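Local atomic coordinates of VirX1 (Cyanophage Syn10, PDB entry 6QGM), a protein that iodinates diverse substrates as a marine viral halogenase, probably by way of a flavin as in other members of the tryptophan halogenase family. Residues S242-K247 / H330-R335; L346-I351 / T391-I396; T256-E261 / I290-C295. All blocks are in the same frame, centred on the assembly; numbering follows the deposited sequence.

How the contacts relate
Following the chain from the N terminus, segment 242-247 comes first and opens the loop that contact 1 closes at 330-335. Contact 3 is nested inside that loop: strand 252-258, the next strand after 241-243, pairs with 290-296 within the seven-stranded sheet. Contact 2 follows in series, its loop running from 346-351 to helix 382-408, and no two loops cross. Contacts 1 and 2, with centres about 9 Å apart, share the small sheet in which 331-333 and 349-350 are neighbours: contact 1 pairs two of its strands, contact 2 packs the third on helix 382-408, and a Lys332-Asp393 salt bridge links them. Contact 3 stands apart, its centre about 27 Å from that of contact 1.

Contact 1: residues S242-K247 / H330-R335; sequences SPFSKK and HGKRTR
The ring of Phe244 lies over the backbone of Gly331, and the residues before and after that glycine, His330 and Lys332, also touch it. Gly331 CA sits 3.5 Å from the centroid of the Phe244 ring, over one face and only 21° off the normal, a CH-pi contact to a residue with no side chain of its own. With Phe244 CG beside the backbone N (chi1 -67°), the ring is carried across the neighbouring strand. His330 CD2 approaches the edge of that ring, in its plane, 3.7 Å from Phe244 CD2, though the two rings as a pair are oblique. Lys332 crosses Phe244 at about a right angle, its CG 4.1 Å from Phe244 CZ, and then runs on extended, so that NZ forms salt bridges with Asp393 and Asp397. The backbones pair in antiparallel fashion. Ser242 and Lys332 form a hydrogen-bonded pair, with Ser242 N to Lys332 O at 2.7 Å and Lys332 N to Ser242 O at 3.0 Å. Beyond the non-hydrogen-bonded pair Pro243-Gly331, Phe244 N reaches His330 O at 2.9 Å, in the carbonyl plane and on a lone pair. Strand 331-333 is the middle one of three, with 241-243 along one edge and 349-350 along the other, while helix 382-408 meets Phe244 through Asp397 and Ser400 and Lys332 through Ile396.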
loop_
_atom_site.group_PDB
_atom_site.type_symbol
_atom_site.label_atom_id
_atom_site.label_comp_id
_atom_site.label_asym_id
_atom_site.label_seq_id
_atom_site.Cartn_x
_atom_site.Cartn_y
_atom_site.Cartn_z
ATOM N N SER B 242 -19.808 16.633 6.048
ATOM C CA SER B 242 -20.012 15.242 5.548
ATOM C C SER B 242 -20.625 14.390 6.653
ATOM O O SER B 242 -19.941 14.066 7.618
ATOM C CB SER B 242 -18.727 14.605 5.074
ATOM O OG SER B 242 -18.103 15.371 4.061
ATOM N N PRO B 243 -21.907 13.973 6.549
ATOM C CA PRO B 243 -22.505 13.073 7.541
ATOM C C PRO B 243 -21.979 11.636 7.357
ATOM O O PRO B 243 -21.507 11.345 6.283
ATOM C CB PRO B 243 -24.009 13.191 7.252
ATOM C CG PRO B 243 -24.059 13.443 5.770
ATOM C CD PRO B 243 -22.850 14.316 5.474
ATOM N N PHE B 244 -22.071 10.792 8.392
ATOM C CA PHE B 244 -21.653 9.366 8.363
ATOM C C PHE B 244 -22.849 8.430 8.089
ATOM O O PHE B 244 -22.684 7.194 8.289
ATOM C CB PHE B 244 -21.004 8.958 9.690
ATOM C CG PHE B 244 -19.676 9.603 10.013
ATOM C CD1 PHE B 244 -18.696 9.723 9.042
ATOM C CD2 PHE B 244 -19.393 10.053 11.297
ATOM C CE1 PHE B 244 -17.476 10.305 9.340
ATOM C CE2 PHE B 244 -18.171 10.633 11.589
ATOM C CZ PHE B 244 -17.217 10.760 10.609
ATOM N N SER B 245 -23.995 8.978 7.646
ATOM C CA SER B 245 -25.317 8.286 7.579
ATOM C C SER B 245 -25.287 7.079 6.630
ATOM O O SER B 245 -26.210 6.238 6.720
ATOM C CB SER B 245 -26.443 9.225 7.224
ATOM O OG SER B 245 -26.016 10.191 6.292
ATOM N N LYS B 246 -24.274 6.982 5.767
ATOM C CA LYS B 246 -24.105 5.832 4.845
ATOM C C LYS B 246 -23.634 4.577 5.589
ATOM O O LYS B 246 -23.928 3.500 5.054
ATOM C CB LYS B 246 -23.200 6.239 3.679
ATOM C CG LYS B 246 -23.982 6.707 2.450
ATOM C CD LYS B 246 -23.562 8.012 1.773
ATOM C CE LYS B 246 -24.771 8.641 1.117
ATOM N NZ LYS B 246 -24.374 9.624 0.081
ATOM N N LYS B 247 -22.983 4.683 6.758
ATOM C CA LYS B 247 -22.534 3.484 7.543
ATOM C C LYS B 247 -23.042 3.513 8.998
ATOM O O LYS B 247 -23.093 2.418 9.644
ATOM C CB LYS B 247 -21.008 3.341 7.514
ATOM C CG LYS B 247 -20.243 4.586 7.932
ATOM C CD LYS B 247 -18.786 4.505 7.621
ATOM C CE LYS B 247 -18.034 5.626 8.277
ATOM N NZ LYS B 247 -16.602 5.559 7.923
ATOM N N HIS B 330 -23.449 13.963 13.362
ATOM C CA HIS B 330 -22.766 12.647 13.234
ATOM C C HIS B 330 -21.995 12.592 11.906
ATOM O O HIS B 330 -22.537 12.096 10.891
ATOM C CB HIS B 330 -23.756 11.484 13.381
ATOM C CG HIS B 330 -23.121 10.224 13.874
ATOM N ND1 HIS B 330 -23.856 9.154 14.299
ATOM C CD2 HIS B 330 -21.830 9.879 14.045
ATOM C CE1 HIS B 330 -23.051 8.188 14.684
ATOM N NE2 HIS B 330 -21.804 8.609 14.542
ATOM N N GLY B 331 -20.764 13.097 11.933
ATOM C CA GLY B 331 -19.960 13.344 10.727
ATOM C C GLY B 331 -18.789 14.245 11.036
ATOM O O GLY B 331 -18.370 14.311 12.205
ATOM N N LYS B 332 -18.287 14.929 10.011
ATOM C CA LYS B 332 -17.112 15.828 10.088
ATOM C C LYS B 332 -17.300 16.951 9.072
ATOM O O LYS B 332 -17.916 16.709 8.015
ATOM C CB LYS B 332 -15.838 15.069 9.715
ATOM C CG LYS B 332 -16.046 14.124 8.539
ATOM C CD LYS B 332 -14.816 13.736 7.802
ATOM C CE LYS B 332 -15.159 13.173 6.441
ATOM N NZ LYS B 332 -13.965 12.576 5.790
ATOM N N ARG B 333 -16.757 18.122 9.379
ATOM C CA ARG B 333 -16.508 19.175 8.372
ATOM C C ARG B 333 -15.486 18.619 7.368
ATOM O O ARG B 333 -14.668 17.736 7.742
ATOM C CB ARG B 333 -16.009 20.445 9.055
ATOM C CG ARG B 333 -16.939 20.994 10.126
ATOM C CD ARG B 333 -18.201 21.568 9.519
ATOM N NE ARG B 333 -19.299 21.649 10.471
ATOM C CZ ARG B 333 -20.494 22.126 10.168
ATOM N NH1 ARG B 333 -20.730 22.586 8.950
ATOM N NH2 ARG B 333 -21.447 22.148 11.072
ATOM N N THR B 334 -15.520 19.116 6.135
ATOM C CA THR B 334 -14.615 18.670 5.040
ATOM C C THR B 334 -13.179 19.104 5.362
ATOM O O THR B 334 -12.257 18.569 4.745
ATOM C CB THR B 334 -15.146 19.170 3.687
ATOM O OG1 THR B 334 -15.230 20.592 3.705
ATOM C CG2 THR B 334 -16.524 18.634 3.380
ATOM N N ARG B 335 -13.018 20.057 6.286
ATOM C CA ARG B 335 -11.709 20.532 6.786
ATOM C C ARG B 335 -11.883 21.069 8.203
ATOM O O ARG B 335 -12.941 21.659 8.488
ATOM C CB ARG B 335 -11.162 21.657 5.914
ATOM C CG ARG B 335 -10.599 21.194 4.581
ATOM C CD ARG B 335 -10.039 22.356 3.787
ATOM N NE ARG B 335 -11.072 23.344 3.542
ATOM C CZ ARG B 335 -10.865 24.550 3.040
ATOM N NH1 ARG B 335 -9.655 24.922 2.664
ATOM N NH2 ARG B 335 -11.878 25.375 2.874
#

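Contact 2: residues L346-I351 / T391-I396; sequences LSYGFI and TCDHQI
A helix packed across a small three-stranded antiparallel sheet brings Tyr348, Gly349 and Ile351, in and around the weakly bonded strand 349-350, against Cys392 and Ile396 of helix 382-408. No hydrogen bond joins the two segments; apolar packing and a sulfur-aromatic approach make the contact. Tyr348 holds its CG anti to the backbone N (chi1 164°), which extends the ring toward the helix. There Cys392 SG comes obliquely upon the ring, 4.0 Å from its centroid and 34° off the normal, and closest to the phenolic end, at 3.5 Å from Tyr348 CZ. The hydroxyl reaches the helix backbone, Tyr348 OH lying 3.4 Å from Asp393 CA, while the Asp393 carboxylate is taken by Lys332 in a salt bridge. Ile396, one turn further on, divides its branches: CG2 faces the phenol, at 3.8 Å from Tyr348 OH, while CD1 reaches the bare backbone at Gly349 CA, also at 3.8 Å. Its CG1 meets Ile351 CD1 at 3.7 Å, where the two isoleucine side chains slide past each other in opposite directions. Ile351 continues along the same helix onto Phe399 and Val403, and Tyr348 also touches Thr361 of helix 360-373. Met432 and Ser446 of a second subunit pack on Asp393 and Thr391. The whole is helix-on-sheet packing in the buried interior of the tryptophan halogenase fold, with a Cys sulfur-aromatic contact beside aliphatic side chains.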
loop_
_atom_site.group_PDB
_atom_site.type_symbol
_atom_site.label_atom_id
_atom_site.label_comp_id
_atom_site.label_asym_id
_atom_site.label_seq_id
_atom_site.Cartn_x
_atom_site.Cartn_y
_atom_site.Cartn_z
ATOM N N LEU B 346 -16.664 19.239 18.818
ATOM C CA LEU B 346 -17.880 18.891 18.047
ATOM C C LEU B 346 -18.093 19.889 16.905
ATOM O O LEU B 346 -18.786 19.518 15.945
ATOM C CB LEU B 346 -19.080 18.846 19.000
ATOM C CG LEU B 346 -18.990 17.832 20.151
ATOM C CD1 LEU B 346 -20.380 17.336 20.522
ATOM C CD2 LEU B 346 -18.102 16.637 19.817
ATOM N N SER B 347 -17.494 21.082 16.978
ATOM C CA SER B 347 -17.494 22.095 15.891
ATOM C C SER B 347 -16.867 21.502 14.621
ATOM O O SER B 347 -17.263 21.925 13.518
ATOM C CB SER B 347 -16.772 23.343 16.313
ATOM O OG SER B 347 -15.444 23.038 16.680
ATOM N N TYR B 348 -15.919 20.568 14.768
ATOM C CA TYR B 348 -15.254 19.887 13.622
ATOM C C TYR B 348 -15.962 18.569 13.302
ATOM O O TYR B 348 -16.405 18.387 12.139
ATOM C CB TYR B 348 -13.765 19.629 13.856
ATOM C CG TYR B 348 -13.204 18.621 12.882
ATOM C CD1 TYR B 348 -13.126 18.905 11.533
ATOM C CD2 TYR B 348 -12.796 17.369 13.292
ATOM C CE1 TYR B 348 -12.644 17.992 10.613
ATOM C CE2 TYR B 348 -12.319 16.427 12.395
ATOM C CZ TYR B 348 -12.238 16.736 11.048
ATOM O OH TYR B 348 -11.746 15.806 10.170
ATOM N N GLY B 349 -16.042 17.657 14.274
ATOM C CA GLY B 349 -16.509 16.272 14.032
ATOM C C GLY B 349 -17.005 15.595 15.296
ATOM O O GLY B 349 -16.739 16.097 16.421
ATOM N N PHE B 350 -17.721 14.490 15.118
ATOM C CA PHE B 350 -18.315 13.693 16.213
ATOM C C PHE B 350 -18.618 12.291 15.674
ATOM O O PHE B 350 -19.209 12.175 14.587
ATOM C CB PHE B 350 -19.545 14.429 16.759
ATOM C CG PHE B 350 -20.376 13.640 17.737
ATOM C CD1 PHE B 350 -21.333 12.743 17.298
ATOM C CD2 PHE B 350 -20.194 13.783 19.106
ATOM C CE1 PHE B 350 -22.100 12.021 18.204
ATOM C CE2 PHE B 350 -20.955 13.052 20.005
ATOM C CZ PHE B 350 -21.909 12.185 19.553
ATOM N N ILE B 351 -18.204 11.262 16.406
ATOM C CA ILE B 351 -18.697 9.861 16.273
ATOM C C ILE B 351 -19.500 9.555 17.533
ATOM O O ILE B 351 -19.053 9.939 18.606
ATOM C CB ILE B 351 -17.535 8.870 16.077
ATOM C CG1 ILE B 351 -16.561 9.343 15.001
ATOM C CG2 ILE B 351 -18.048 7.467 15.796
ATOM C CD1 ILE B 351 -15.179 8.759 15.129
ATOM N N THR B 391 -4.376 14.551 8.579
ATOM C CA THR B 391 -4.152 13.693 9.767
ATOM C C THR B 391 -5.469 13.496 10.513
ATOM O O THR B 391 -5.780 12.347 10.871
ATOM C CB THR B 391 -3.074 14.277 10.678
ATOM O OG1 THR B 391 -1.890 14.214 9.879
ATOM C CG2 THR B 391 -2.923 13.561 12.000
ATOM N N CYS B 392 -6.231 14.557 10.736
ATOM C CA CYS B 392 -7.362 14.502 11.685
ATOM C C CYS B 392 -8.604 13.976 10.955
ATOM O O CYS B 392 -9.449 13.332 11.605
ATOM C CB CYS B 392 -7.536 15.843 12.384
ATOM S SG CYS B 392 -8.776 16.908 11.626
ATOM N N ASP B 393 -8.682 14.201 9.641
ATOM C CA ASP B 393 -9.672 13.566 8.731
ATOM C C ASP B 393 -9.454 12.050 8.693
ATOM O O ASP B 393 -10.419 11.314 8.908
ATOM C CB ASP B 393 -9.564 14.139 7.326
ATOM C CG ASP B 393 -10.665 13.665 6.403
ATOM O OD1 ASP B 393 -11.805 14.169 6.580
ATOM O OD2 ASP B 393 -10.378 12.790 5.549
ATOM N N HIS B 394 -8.229 11.589 8.422
ATOM C CA HIS B 394 -7.869 10.143 8.381
ATOM C C HIS B 394 -8.358 9.462 9.661
ATOM O O HIS B 394 -8.945 8.363 9.573
ATOM C CB HIS B 394 -6.356 9.927 8.201
ATOM C CG HIS B 394 -6.030 8.558 7.693
ATOM N ND1 HIS B 394 -6.081 7.437 8.491
ATOM C CD2 HIS B 394 -5.701 8.124 6.462
ATOM C CE1 HIS B 394 -5.800 6.371 7.780
ATOM N NE2 HIS B 394 -5.570 6.762 6.527
ATOM N N GLN B 395 -8.130 10.111 10.805
ATOM C CA GLN B 395 -8.383 9.531 12.145
ATOM C C GLN B 395 -9.885 9.315 12.339
ATOM O O GLN B 395 -10.283 8.204 12.731
ATOM C CB GLN B 395 -7.812 10.430 13.231
ATOM C CG GLN B 395 -8.256 10.008 14.617
ATOM C CD GLN B 395 -7.178 10.205 15.656
ATOM O OE1 GLN B 395 -7.293 11.028 16.570
ATOM N NE2 GLN B 395 -6.118 9.421 15.514
ATOM N N ILE B 396 -10.693 10.339 12.074
ATOM C CA ILE B 396 -12.163 10.274 12.321
ATOM C C ILE B 396 -12.804 9.308 11.314
ATOM O O ILE B 396 -13.792 8.664 11.676
ATOM C CB ILE B 396 -12.792 11.675 12.335
ATOM C CG1 ILE B 396 -14.109 11.668 13.103
ATOM C CG2 ILE B 396 -12.934 12.239 10.934
ATOM C CD1 ILE B 396 -14.637 13.037 13.418
#

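Contact 3: residues T256-E261 / I290-C295; sequences TRIPYE and IGTGYC
Antiparallel strand pairing joins Thr256 to Thr292 and Ile258 to Ile290, inside a seven-stranded mixed sheet. Each of these two hydrogen-bonded pairs contributes two bonds. In the isoleucine pair, where strand 290-296 begins, Ile258 N reaches Ile290 O at 2.8 Å in a nearly straight bond (174° at the hydrogen), answered by Ile290 N to Ile258 O at 2.9 Å. The other pair is less even, Thr256 N meeting Thr292 O at 2.8 Å and Thr292 N meeting Thr256 O at 3.1 Å. Between the two, Arg257 faces Gly291 as a non-hydrogen-bonded pair, and the arginine side chain lies on the other face from the threonines and isoleucines. The short strand segments run at 140° to each other, short of exactly antiparallel, which reflects the twist of the sheet. Strand 279-285 continues the sheet beyond 290-296, and helix 303-314 sits on the threonine side through Phe310 and Leu314. Ile258 takes CG1 between its backbone N and carbonyl carbon (chi1 56°), bringing that atom 3.4 Å from Ile290 CB. After the strand, the Tyr260 side chain crosses that of Ile290 obliquely, with Tyr260 CE1 3.4 Å from Ile290 CG1, while Ile290 N lies over one ring face and the hydroxyl is hydrogen-bonded to Leu286 O.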
loop_
_atom_site.group_PDB
_atom_site.type_symbol
_atom_site.label_atom_id
_atom_site.label_comp_id
_atom_site.label_asym_id
_atom_site.label_seq_id
_atom_site.Cartn_x
_atom_site.Cartn_y
_atom_site.Cartn_z
ATOM N N THR B 256 -29.432 11.685 30.257
ATOM C CA THR B 256 -30.024 11.876 31.599
ATOM C C THR B 256 -28.982 11.562 32.676
ATOM O O THR B 256 -27.887 11.022 32.353
ATOM C CB THR B 256 -31.316 11.052 31.730
ATOM O OG1 THR B 256 -32.010 11.470 32.904
ATOM C CG2 THR B 256 -31.086 9.553 31.773
ATOM N N ARG B 257 -29.336 11.899 33.912
ATOM C CA ARG B 257 -28.569 11.611 35.143
ATOM C C ARG B 257 -29.449 10.679 35.973
ATOM O O ARG B 257 -30.607 11.022 36.142
ATOM C CB ARG B 257 -28.240 12.922 35.859
ATOM C CG ARG B 257 -27.099 13.714 35.249
ATOM C CD ARG B 257 -27.026 15.108 35.828
ATOM N NE ARG B 257 -26.420 16.010 34.849
ATOM C CZ ARG B 257 -25.810 17.156 35.131
ATOM N NH1 ARG B 257 -25.689 17.569 36.385
ATOM N NH2 ARG B 257 -25.305 17.883 34.140
ATOM N N ILE B 258 -28.931 9.548 36.448
ATOM C CA ILE B 258 -29.658 8.687 37.414
ATOM C C ILE B 258 -28.874 8.636 38.722
ATOM O O ILE B 258 -27.645 8.518 38.720
ATOM C CB ILE B 258 -30.011 7.291 36.857
ATOM C CG1 ILE B 258 -28.816 6.485 36.351
ATOM C CG2 ILE B 258 -31.137 7.383 35.834
ATOM C CD1 ILE B 258 -29.187 5.059 36.028
ATOM N N PRO B 259 -29.574 8.702 39.883
ATOM C CA PRO B 259 -28.940 8.480 41.177
ATOM C C PRO B 259 -28.521 7.010 41.343
ATOM O O PRO B 259 -29.132 6.154 40.735
ATOM C CB PRO B 259 -30.043 8.886 42.169
ATOM C CG PRO B 259 -31.328 8.584 41.448
ATOM C CD PRO B 259 -31.023 8.915 40.005
ATOM N N TYR B 260 -27.487 6.749 42.151
ATOM C CA TYR B 260 -27.065 5.385 42.557
ATOM C C TYR B 260 -28.114 4.810 43.508
ATOM O O TYR B 260 -28.601 5.545 44.370
ATOM C CB TYR B 260 -25.683 5.391 43.223
ATOM C CG TYR B 260 -24.528 5.498 42.266
ATOM C CD1 TYR B 260 -24.204 4.459 41.419
ATOM C CD2 TYR B 260 -23.745 6.631 42.215
ATOM C CE1 TYR B 260 -23.150 4.557 40.527
ATOM C CE2 TYR B 260 -22.675 6.746 41.343
ATOM C CZ TYR B 260 -22.384 5.705 40.485
ATOM O OH TYR B 260 -21.354 5.796 39.598
ATOM N N GLU B 261 -28.440 3.525 43.338
ATOM C CA GLU B 261 -29.247 2.721 44.298
ATOM C C GLU B 261 -28.290 2.024 45.269
ATOM O O GLU B 261 -28.528 2.110 46.472
ATOM C CB GLU B 261 -30.153 1.736 43.554
ATOM C CG GLU B 261 -31.297 2.435 42.835
ATOM C CD GLU B 261 -32.312 1.551 42.149
ATOM O OE1 GLU B 261 -31.952 0.406 41.788
ATOM O OE2 GLU B 261 -33.465 2.030 41.987
ATOM N N ILE B 290 -24.831 8.115 37.989
ATOM C CA ILE B 290 -24.642 7.450 36.667
ATOM C C ILE B 290 -25.129 8.411 35.579
ATOM O O ILE B 290 -26.276 8.875 35.695
ATOM C CB ILE B 290 -25.406 6.114 36.607
ATOM C CG1 ILE B 290 -25.024 5.174 37.751
ATOM C CG2 ILE B 290 -25.236 5.442 35.248
ATOM C CD1 ILE B 290 -26.002 4.035 37.939
ATOM N N GLY B 291 -24.292 8.710 34.588
ATOM C CA GLY B 291 -24.701 9.368 33.332
ATOM C C GLY B 291 -25.097 8.327 32.299
ATOM O O GLY B 291 -24.333 7.351 32.148
ATOM N N THR B 292 -26.241 8.502 31.631
ATOM C CA THR B 292 -26.822 7.506 30.685
ATOM C C THR B 292 -27.576 8.209 29.551
ATOM O O THR B 292 -28.241 9.219 29.830
ATOM C CB THR B 292 -27.787 6.566 31.413
ATOM O OG1 THR B 292 -27.217 6.175 32.660
ATOM C CG2 THR B 292 -28.158 5.348 30.603
ATOM N N GLY B 293 -27.486 7.687 28.324
ATOM C CA GLY B 293 -28.204 8.218 27.144
ATOM C C GLY B 293 -28.466 7.152 26.087
ATOM O O GLY B 293 -27.749 6.144 26.081
ATOM N N TYR B 294 -29.482 7.376 25.246
ATOM C CA TYR B 294 -29.844 6.553 24.069
ATOM C C TYR B 294 -29.303 7.265 22.826
ATOM O O TYR B 294 -29.688 8.427 22.619
ATOM C CB TYR B 294 -31.369 6.401 24.015
ATOM C CG TYR B 294 -31.937 5.310 23.132
ATOM C CD1 TYR B 294 -31.137 4.524 22.303
ATOM C CD2 TYR B 294 -33.297 5.091 23.091
ATOM C CE1 TYR B 294 -31.681 3.545 21.488
ATOM C CE2 TYR B 294 -33.855 4.108 22.289
ATOM C CZ TYR B 294 -33.044 3.331 21.491
ATOM O OH TYR B 294 -33.587 2.358 20.716
ATOM N N CYS B 295 -28.408 6.622 22.065
ATOM C CA CYS B 295 -28.105 6.974 20.651
ATOM C C CYS B 295 -29.027 6.156 19.754
ATOM O O CYS B 295 -28.956 4.920 19.858
ATOM C CB CYS B 295 -26.674 6.641 20.263
ATOM S SG CYS B 295 -25.490 7.817 20.943
#